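Long-range contacts in GTP pyrophosphokinase (PDB 2BE3), which probably transfers pyrophosphate from ATP to GTP or GDP to make the alarmone (p)ppGpp: residues A[75-80]-A[139-144]; A[81-86]-A[145-150]; A[108-113]-A[121-126]. One frame throughout, in Å; residues are numbered along the deposited sequence.

Interaction 1 (A[75-80]-A[139-144]); sequences DIAGLR and ILAEIQ
Arg-80 and Gln-144 lie side by side on one face of the sheet, pointing the same way. Their guanidinium and amide planes are turned 40° apart, with Arg-80 NH2 3.6 Å from Gln-144 NE2. Gln-144 NE2 instead donates to Glu-142 OE1. This bond is straight and meets the oxygen from above the carboxylate plane. Gln-144 OE1 accepts from Arg-146 NH2 and bonds Ser-121 OG. A water lying in the guanidinium plane takes a bond from Arg-80 NE and is also near Glu-142 OE1. Glu-142 CG stands anti to the backbone N (chi1 -174°), and the chain runs extended. Its CB packs on Asp-75 CB at 3.6 Å. Asp-75 OD2 and Glu-142 OE1, like charges, are 4.5 Å apart, but Asp-75 has salt bridges to Arg-48, Lys-50 and Lys-58.

The other face is apolar. Ala-77 CB meets Ala-141 CB at 3.8 Å, and Leu-79 CB lies against Ile-143 CG1. The parallel strands share three backbone bonds: Glu-142 N to Ala-77 O, Leu-79 N to Glu-142 O, and Gln-144 N to Leu-79 O.

Strand 42-49 flanks 77-80, and strand 122-130 flanks 139-144. Helix 6-35 packs on the apolar face, touching Leu-79 through Leu-22 and Lys-23.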
loop_
_atom_site.group_PDB
_atom_site.type_symbol
_atom_site.label_atom_id
_atom_site.label_comp_id
_atom_site.label_asym_id
_atom_site.label_seq_id
_atom_site.Cartn_x
_atom_site.Cartn_y
_atom_site.Cartn_z
ATOM N N ASP A 75 19.271 0.071 1.993
ATOM C CA ASP A 75 18.323 -0.488 2.920
ATOM C C ASP A 75 17.832 0.530 3.925
ATOM O O ASP A 75 17.527 0.169 5.048
ATOM C CB ASP A 75 18.948 -1.690 3.639
ATOM C CG ASP A 75 20.109 -1.290 4.571
ATOM O OD1 ASP A 75 20.963 -0.466 4.159
ATOM O OD2 ASP A 75 20.130 -1.781 5.745
ATOM N N ILE A 76 17.771 1.795 3.535
ATOM C CA ILE A 76 16.991 2.747 4.308
ATOM C C ILE A 76 15.564 2.218 4.521
ATOM O O ILE A 76 15.049 2.262 5.638
ATOM C CB ILE A 76 17.022 4.159 3.692
ATOM C CG1 ILE A 76 18.475 4.668 3.625
ATOM C CG2 ILE A 76 16.202 5.099 4.545
ATOM C CD1 ILE A 76 18.707 5.801 2.634
ATOM N N ALA A 77 14.937 1.696 3.469
ATOM C CA ALA A 77 13.719 0.893 3.607
ATOM C C ALA A 77 14.147 -0.595 3.616
ATOM O O ALA A 77 14.913 -1.044 2.743
ATOM C CB ALA A 77 12.767 1.195 2.479
ATOM N N GLY A 78 13.769 -1.319 4.664
ATOM C CA GLY A 78 14.178 -2.711 4.837
ATOM C C GLY A 78 12.945 -3.539 5.124
ATOM O O GLY A 78 12.132 -3.156 5.955
ATOM N N LEU A 79 12.786 -4.663 4.422
ATOM C CA LEU A 79 11.683 -5.586 4.634
ATOM C C LEU A 79 12.297 -6.910 4.919
ATOM O O LEU A 79 13.387 -7.192 4.404
ATOM C CB LEU A 79 10.772 -5.665 3.397
ATOM C CG LEU A 79 10.083 -4.303 3.490
ATOM C CD1 LEU A 79 10.402 -3.285 2.368
ATOM C CD2 LEU A 79 8.649 -4.356 3.972
ATOM N N ARG A 80 11.606 -7.700 5.762
ATOM C CA ARG A 80 12.022 -9.042 6.130
ATOM C C ARG A 80 10.883 -10.002 5.869
ATOM O O ARG A 80 9.771 -9.868 6.419
ATOM C CB ARG A 80 12.409 -9.104 7.608
ATOM C CG ARG A 80 13.502 -8.140 8.005
ATOM C CD ARG A 80 14.820 -8.669 7.568
ATOM N NE ARG A 80 15.817 -7.610 7.443
ATOM C CZ ARG A 80 16.624 -7.228 8.434
ATOM N NH1 ARG A 80 16.534 -7.817 9.641
ATOM N NH2 ARG A 80 17.515 -6.264 8.221
ATOM N N ILE A 139 12.747 5.132 -4.732
ATOM C CA ILE A 139 13.680 4.846 -3.656
ATOM C C ILE A 139 14.275 3.427 -3.825
ATOM O O ILE A 139 13.728 2.584 -4.568
ATOM C CB ILE A 139 13.034 5.070 -2.233
ATOM C CG1 ILE A 139 11.781 4.235 -2.020
ATOM C CG2 ILE A 139 12.645 6.535 -2.013
ATOM C CD1 ILE A 139 12.033 2.999 -1.244
ATOM N N LEU A 140 15.422 3.182 -3.194
ATOM C CA LEU A 140 15.870 1.811 -2.997
ATOM C C LEU A 140 15.253 1.178 -1.737
ATOM O O LEU A 140 15.308 1.761 -0.620
ATOM C CB LEU A 140 17.412 1.690 -2.979
ATOM C CG LEU A 140 18.168 2.122 -4.251
ATOM C CD1 LEU A 140 19.681 2.127 -4.006
ATOM C CD2 LEU A 140 17.820 1.293 -5.447
ATOM N N ALA A 141 14.729 -0.041 -1.889
ATOM C CA ALA A 141 14.351 -0.854 -0.700
ATOM C C ALA A 141 15.070 -2.211 -0.731
ATOM O O ALA A 141 15.337 -2.769 -1.806
ATOM C CB ALA A 141 12.850 -1.032 -0.628
ATOM N N GLU A 142 15.421 -2.728 0.435
ATOM C CA GLU A 142 16.041 -4.029 0.510
ATOM C C GLU A 142 15.060 -5.032 1.132
ATOM O O GLU A 142 14.605 -4.826 2.267
ATOM C CB GLU A 142 17.310 -3.931 1.316
ATOM C CG GLU A 142 18.156 -5.188 1.363
ATOM C CD GLU A 142 18.924 -5.279 2.669
ATOM O OE1 GLU A 142 18.269 -5.321 3.773
ATOM O OE2 GLU A 142 20.177 -5.286 2.588
ATOM N N ILE A 143 14.667 -6.054 0.366
ATOM C CA ILE A 143 13.856 -7.138 0.897
ATOM C C ILE A 143 14.753 -8.343 1.187
ATOM O O ILE A 143 15.383 -8.895 0.275
ATOM C CB ILE A 143 12.723 -7.555 -0.057
ATOM C CG1 ILE A 143 11.861 -6.331 -0.450
ATOM C CG2 ILE A 143 11.883 -8.700 0.587
ATOM C CD1 ILE A 143 10.948 -6.574 -1.636
ATOM N N GLN A 144 14.841 -8.727 2.457
ATOM C CA GLN A 144 15.557 -9.936 2.831
ATOM C C GLN A 144 14.615 -11.123 3.033
ATOM O O GLN A 144 13.490 -10.972 3.537
ATOM C CB GLN A 144 16.352 -9.677 4.088
ATOM C CG GLN A 144 17.604 -8.881 3.806
ATOM C CD GLN A 144 18.549 -8.943 4.951
ATOM O OE1 GLN A 144 18.825 -10.015 5.470
ATOM N NE2 GLN A 144 19.035 -7.799 5.383
HETATM O O HOH W 1 17.418 2.723 0.493
HETATM O O HOH W 2 15.925 -5.890 4.998
#

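Interaction 2 (A[81-86]-A[145-150]); sequences VMVQFV and IRTLAM
Arg-146 joins the parallel strands 81-83 and 145-147 with both its backbone N and its O. The N donates to Val-81 O at 2.9 Å, and Val-83 N donates to Arg-146 O at 2.8 Å. The short strand segments are twisted by 37°.

Apolar contacts follow. On the face of Val-81 and Ile-145, Val-83 CG1 meets Ile-145 CG2 at 3.6 Å, and helix 89-97 packs on this pair through Val-89. On the Met-82 face this selenomethionine crosses Leu-148 at about a right angle, with CG against CD1. Past the strands, Val-86 CG2 touches the terminal CE of selenomethionine Met-150 at 3.4 Å, again nearly at right angles. Thr-147 CG2 sits 3.4 Å from Val-86 N, against the loop after strand 81-83.

The polar contacts gather at the helix start. With chi1 at 58°, Thr-147 OG1 lies between its backbone N and carbonyl carbon, where it accepts from Met-150 N at 3.2 Å. It also bonds to Asp-187. A water takes a bond from Leu-148 N and gives one to Gln-84 O.

These are the C-terminal ends of two parallel inner strands in the mixed sheet of the RelA/SpoT region, with Thr-147 as N-cap of helix 148-164.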
loop_
_atom_site.group_PDB
_atom_site.type_symbol
_atom_site.label_atom_id
_atom_site.label_comp_id
_atom_site.label_asym_id
_atom_site.label_seq_id
_atom_site.Cartn_x
_atom_site.Cartn_y
_atom_site.Cartn_z
ATOM N N VAL A 81 11.151 -10.962 5.006
ATOM C CA VAL A 81 10.158 -11.953 4.677
ATOM C C VAL A 81 10.619 -13.264 5.256
ATOM O O VAL A 81 11.694 -13.720 4.922
ATOM C CB VAL A 81 9.934 -12.004 3.147
ATOM C CG1 VAL A 81 9.030 -13.205 2.716
ATOM C CG2 VAL A 81 9.369 -10.664 2.687
HETATM N N MSE A 82 9.815 -13.838 6.151
HETATM C CA MSE A 82 10.119 -15.101 6.806
HETATM C C MSE A 82 9.416 -16.247 6.098
HETATM O O MSE A 82 8.222 -16.183 5.853
HETATM C CB MSE A 82 9.713 -15.039 8.290
HETATM C CG MSE A 82 10.913 -14.889 9.261
HETATM SE SE MSE A 82 12.023 -13.234 8.955
HETATM C CE MSE A 82 10.491 -11.809 9.381
ATOM N N VAL A 83 10.176 -17.270 5.735
ATOM C CA VAL A 83 9.678 -18.405 4.978
ATOM C C VAL A 83 9.944 -19.659 5.787
ATOM O O VAL A 83 10.795 -19.658 6.687
ATOM C CB VAL A 83 10.334 -18.518 3.536
ATOM C CG1 VAL A 83 10.050 -17.258 2.684
ATOM C CG2 VAL A 83 11.837 -18.770 3.622
ATOM N N GLN A 84 9.210 -20.726 5.479
ATOM C CA GLN A 84 9.364 -21.979 6.168
ATOM C C GLN A 84 10.673 -22.677 5.785
ATOM O O GLN A 84 11.466 -23.064 6.665
ATOM C CB GLN A 84 8.183 -22.855 5.799
ATOM C CG GLN A 84 7.855 -23.928 6.765
ATOM C CD GLN A 84 6.489 -24.528 6.519
ATOM O OE1 GLN A 84 6.039 -24.678 5.365
ATOM N NE2 GLN A 84 5.821 -24.907 7.612
ATOM N N PHE A 85 10.916 -22.833 4.481
ATOM C CA PHE A 85 12.042 -23.632 4.006
ATOM C C PHE A 85 13.060 -22.808 3.234
ATOM O O PHE A 85 12.699 -21.863 2.527
ATOM C CB PHE A 85 11.534 -24.733 3.082
ATOM C CG PHE A 85 10.644 -25.743 3.753
ATOM C CD1 PHE A 85 11.187 -26.745 4.546
ATOM C CD2 PHE A 85 9.269 -25.718 3.553
ATOM C CE1 PHE A 85 10.388 -27.678 5.149
ATOM C CE2 PHE A 85 8.460 -26.677 4.153
ATOM C CZ PHE A 85 9.020 -27.648 4.960
ATOM N N VAL A 86 14.326 -23.198 3.333
ATOM C CA VAL A 86 15.376 -22.665 2.443
ATOM C C VAL A 86 14.926 -22.655 0.964
ATOM O O VAL A 86 15.125 -21.679 0.248
ATOM C CB VAL A 86 16.703 -23.502 2.559
ATOM C CG1 VAL A 86 17.762 -23.054 1.508
ATOM C CG2 VAL A 86 17.261 -23.426 3.928
ATOM N N ILE A 145 15.049 -12.302 2.621
ATOM C CA ILE A 145 14.205 -13.462 2.757
ATOM C C ILE A 145 14.940 -14.464 3.611
ATOM O O ILE A 145 16.074 -14.802 3.326
ATOM C CB ILE A 145 13.801 -14.068 1.369
ATOM C CG1 ILE A 145 13.065 -13.028 0.537
ATOM C CG2 ILE A 145 12.793 -15.207 1.561
ATOM C CD1 ILE A 145 13.377 -13.109 -0.858
ATOM N N ARG A 146 14.290 -14.961 4.647
ATOM C CA ARG A 146 14.976 -15.774 5.621
ATOM C C ARG A 146 14.086 -16.897 6.115
ATOM O O ARG A 146 12.868 -16.719 6.167
ATOM C CB ARG A 146 15.276 -14.895 6.839
ATOM C CG ARG A 146 16.331 -13.890 6.608
ATOM C CD ARG A 146 16.442 -12.996 7.796
ATOM N NE ARG A 146 17.532 -12.064 7.531
ATOM C CZ ARG A 146 18.029 -11.214 8.421
ATOM N NH1 ARG A 146 17.566 -11.183 9.668
ATOM N NH2 ARG A 146 19.013 -10.415 8.054
ATOM N N THR A 147 14.680 -18.008 6.556
ATOM C CA THR A 147 13.928 -18.933 7.367
ATOM C C THR A 147 13.886 -18.399 8.805
ATOM O O THR A 147 14.614 -17.448 9.177
ATOM C CB THR A 147 14.491 -20.372 7.347
ATOM O OG1 THR A 147 15.853 -20.378 7.803
ATOM C CG2 THR A 147 14.384 -20.978 5.949
ATOM N N LEU A 148 13.036 -18.999 9.611
ATOM C CA LEU A 148 12.942 -18.585 11.001
ATOM C C LEU A 148 14.252 -18.864 11.712
ATOM O O LEU A 148 14.681 -18.061 12.512
ATOM C CB LEU A 148 11.726 -19.244 11.683
ATOM C CG LEU A 148 10.412 -18.522 11.287
ATOM C CD1 LEU A 148 10.451 -17.059 11.732
ATOM C CD2 LEU A 148 10.137 -18.534 9.778
ATOM N N ALA A 149 14.912 -19.977 11.396
ATOM C CA ALA A 149 16.193 -20.275 12.032
ATOM C C ALA A 149 17.323 -19.277 11.582
ATOM O O ALA A 149 18.125 -18.813 12.437
ATOM C CB ALA A 149 16.581 -21.711 11.794
HETATM N N MSE A 150 17.369 -18.949 10.280
HETATM C CA MSE A 150 18.228 -17.878 9.779
HETATM C C MSE A 150 17.946 -16.546 10.466
HETATM O O MSE A 150 18.854 -15.899 10.941
HETATM C CB MSE A 150 18.116 -17.681 8.255
HETATM C CG MSE A 150 18.596 -18.805 7.391
HETATM SE SE MSE A 150 18.203 -18.369 5.499
HETATM C CE MSE A 150 18.206 -20.207 4.668
HETATM O O HOH W 3 11.395 -21.483 9.158
#

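Interaction 3 (A[108-113]-A[121-126])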
loop_
_atom_site.group_PDB
_atom_site.type_symbol
_atom_site.label_atom_id
_atom_site.label_comp_id
_atom_site.label_asym_id
_atom_site.label_seq_id
_atom_site.Cartn_x
_atom_site.Cartn_y
_atom_site.Cartn_z
ATOM N N ARG A 108 21.460 -10.941 -3.697
ATOM C CA ARG A 108 22.626 -11.488 -3.039
ATOM C C ARG A 108 22.268 -12.730 -2.247
ATOM O O ARG A 108 21.475 -12.682 -1.292
ATOM C CB ARG A 108 23.197 -10.489 -2.060
ATOM C CG ARG A 108 23.754 -9.265 -2.654
ATOM C CD ARG A 108 24.803 -8.806 -1.694
ATOM N NE ARG A 108 25.209 -7.428 -1.911
ATOM C CZ ARG A 108 24.624 -6.402 -1.303
ATOM N NH1 ARG A 108 23.617 -6.632 -0.444
ATOM N NH2 ARG A 108 25.048 -5.157 -1.556
ATOM N N ASP A 109 22.917 -13.821 -2.621
ATOM C CA ASP A 109 22.604 -15.111 -2.116
ATOM C C ASP A 109 23.600 -15.549 -1.048
ATOM O O ASP A 109 24.618 -16.181 -1.361
ATOM C CB ASP A 109 22.571 -16.114 -3.283
ATOM C CG ASP A 109 22.051 -17.467 -2.859
ATOM O OD1 ASP A 109 21.654 -17.615 -1.685
ATOM O OD2 ASP A 109 22.044 -18.390 -3.680
ATOM N N TYR A 110 23.293 -15.236 0.205
ATOM C CA TYR A 110 24.136 -15.661 1.327
ATOM C C TYR A 110 23.610 -16.931 1.940
ATOM O O TYR A 110 23.890 -17.217 3.081
ATOM C CB TYR A 110 24.219 -14.578 2.424
ATOM C CG TYR A 110 24.868 -13.339 1.910
ATOM C CD1 TYR A 110 26.201 -13.354 1.503
ATOM C CD2 TYR A 110 24.147 -12.161 1.793
ATOM C CE1 TYR A 110 26.795 -12.211 1.002
ATOM C CE2 TYR A 110 24.730 -11.022 1.297
ATOM C CZ TYR A 110 26.044 -11.051 0.908
ATOM O OH TYR A 110 26.605 -9.915 0.387
ATOM N N ILE A 111 22.786 -17.646 1.188
ATOM C CA ILE A 111 22.428 -18.993 1.540
ATOM C C ILE A 111 23.391 -19.915 0.797
ATOM O O ILE A 111 24.132 -20.642 1.438
ATOM C CB ILE A 111 20.956 -19.323 1.222
ATOM C CG1 ILE A 111 20.009 -18.387 2.008
ATOM C CG2 ILE A 111 20.688 -20.815 1.543
ATOM C CD1 ILE A 111 18.577 -18.294 1.422
ATOM N N THR A 112 23.412 -19.870 -0.538
ATOM C CA THR A 112 24.411 -20.613 -1.305
ATOM C C THR A 112 25.821 -20.162 -0.933
ATOM O O THR A 112 26.710 -20.988 -0.759
ATOM C CB THR A 112 24.231 -20.426 -2.813
ATOM O OG1 THR A 112 22.894 -20.768 -3.168
ATOM C CG2 THR A 112 25.197 -21.314 -3.593
ATOM N N HIS A 113 26.026 -18.847 -0.831
ATOM C CA HIS A 113 27.333 -18.272 -0.425
ATOM C C HIS A 113 27.273 -17.739 1.007
ATOM O O HIS A 113 27.315 -16.515 1.266
ATOM C CB HIS A 113 27.757 -17.187 -1.399
ATOM C CG HIS A 113 27.687 -17.625 -2.830
ATOM N ND1 HIS A 113 28.620 -18.470 -3.396
ATOM C CD2 HIS A 113 26.790 -17.346 -3.808
ATOM C CE1 HIS A 113 28.306 -18.688 -4.660
ATOM N NE2 HIS A 113 27.202 -18.015 -4.936
ATOM N N SER A 121 21.202 -15.584 4.544
ATOM C CA SER A 121 20.058 -14.747 4.190
ATOM C C SER A 121 20.041 -14.565 2.681
ATOM O O SER A 121 21.003 -14.916 1.997
ATOM C CB SER A 121 20.185 -13.379 4.849
ATOM O OG SER A 121 18.960 -12.684 4.806
ATOM N N TYR A 122 18.952 -14.035 2.148
ATOM C CA TYR A 122 18.926 -13.757 0.731
ATOM C C TYR A 122 18.407 -12.327 0.587
ATOM O O TYR A 122 17.381 -11.992 1.163
ATOM C CB TYR A 122 18.023 -14.757 -0.003
ATOM C CG TYR A 122 18.184 -14.740 -1.518
ATOM C CD1 TYR A 122 18.965 -15.707 -2.162
ATOM C CD2 TYR A 122 17.545 -13.767 -2.308
ATOM C CE1 TYR A 122 19.089 -15.716 -3.533
ATOM C CE2 TYR A 122 17.687 -13.756 -3.693
ATOM C CZ TYR A 122 18.454 -14.735 -4.291
ATOM O OH TYR A 122 18.616 -14.769 -5.646
ATOM N N HIS A 123 19.151 -11.492 -0.129
ATOM C CA HIS A 123 18.862 -10.061 -0.238
ATOM C C HIS A 123 18.343 -9.756 -1.623
ATOM O O HIS A 123 18.953 -10.129 -2.610
ATOM C CB HIS A 123 20.116 -9.215 0.037
ATOM C CG HIS A 123 20.704 -9.426 1.407
ATOM N ND1 HIS A 123 21.723 -8.645 1.908
ATOM C CD2 HIS A 123 20.446 -10.356 2.361
ATOM C CE1 HIS A 123 22.039 -9.057 3.122
ATOM N NE2 HIS A 123 21.287 -10.102 3.418
ATOM N N VAL A 124 17.185 -9.132 -1.705
ATOM C CA VAL A 124 16.781 -8.556 -2.949
ATOM C C VAL A 124 16.623 -7.044 -2.821
ATOM O O VAL A 124 15.851 -6.565 -1.984
ATOM C CB VAL A 124 15.713 -9.417 -3.748
ATOM C CG1 VAL A 124 15.255 -10.622 -3.012
ATOM C CG2 VAL A 124 14.644 -8.609 -4.500
ATOM N N VAL A 125 17.434 -6.314 -3.594
ATOM C CA VAL A 125 17.370 -4.856 -3.624
ATOM C C VAL A 125 16.500 -4.402 -4.784
ATOM O O VAL A 125 16.678 -4.873 -5.895
ATOM C CB VAL A 125 18.772 -4.214 -3.701
ATOM C CG1 VAL A 125 18.664 -2.680 -3.672
ATOM C CG2 VAL A 125 19.669 -4.730 -2.528
ATOM N N VAL A 126 15.524 -3.537 -4.524
ATOM C CA VAL A 126 14.551 -3.191 -5.555
ATOM C C VAL A 126 14.454 -1.684 -5.692
ATOM O O VAL A 126 14.742 -0.961 -4.742
ATOM C CB VAL A 126 13.114 -3.797 -5.324
ATOM C CG1 VAL A 126 13.127 -5.378 -5.191
ATOM C CG2 VAL A 126 12.404 -3.153 -4.137
#
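An antiparallel strand pair opens here into a loop that begins with an Asx turn at Asp-109. The hydrogen-bonded pair is Arg-108 and His-123. Arg-108 N donates to His-123 O, and His-123 N donates to Arg-108 O, both at 2.9 Å. Asp-109 and Tyr-122 form the next, non-hydrogen-bonded pair. Beyond it the ladder frays: Tyr-110 N reaches Ser-121 O by a weak, bent bond.

His-123 and Arg-108 share one face of the sheet, Tyr-122 and Asp-109 the other. From the loop, the edge of Tyr-110 points at the face of His-123 in a T-shaped stack, with centroids 5.1 Å apart and planes at 70°. The nearest atoms are Tyr-110 CE2 and His-123 CE1, at 3.8 Å. Arg-108 NH1 approaches the same imidazole at its edge, 3.6 Å from ND1, with the guanidinium plane turned 79° to the ring. His-123 NE2 is hydrogen-bonded to Tyr-119 OH, a second hold on the imidazole.

On the second face Asp-109 OD1 lies 3.3 Å from Tyr-122 CD1, near the ring plane. Asp-109 CG is anti to the backbone N (chi1 -172°), and this turns the carboxylate toward both the ring edge and the loop. There OD1 accepts from Ile-111 N and Thr-112 N, both from the same face of the carboxylate, while OD2 accepts from Thr-112 OG1 at 2.6 Å. Three bonds thus hold the carboxylate. Ile-111 CD1 rests on Tyr-122 CB. Tyr-122 OH is bonded to Glu-107.

Asp-109 N donates to an oxygen of a glycerol, probably from the crystallisation liquor, which lies close to the Arg-108 side chain. Strand 102-109 is an outermost strand of the sheet within this chain. Strand 122-130 has strand 137-147 on its other side, and Val-89 and Val-93 of helix 89-97 pack against Tyr-122.

Interactions 1 and 2 join the same two strands, 77-83 and 137-147, and both are buried. Interaction 1 holds the start of 77-83 against the middle of 137-147; interaction 2 continues to their C-terminal ends. Interaction 3 belongs to the same sheet, but it lies at an outermost strand and is only partly buried. It is nested in the chain loop that the other two close. The chemistry follows the place. Interaction 1 divides into a polar face and an apolar one. Interaction 2 is mostly apolar, with a helix cap at its end. Interaction 3 relies on rings and an Asx turn. Ser-121 OG bonds both Gln-144 and Arg-146, tying all three together.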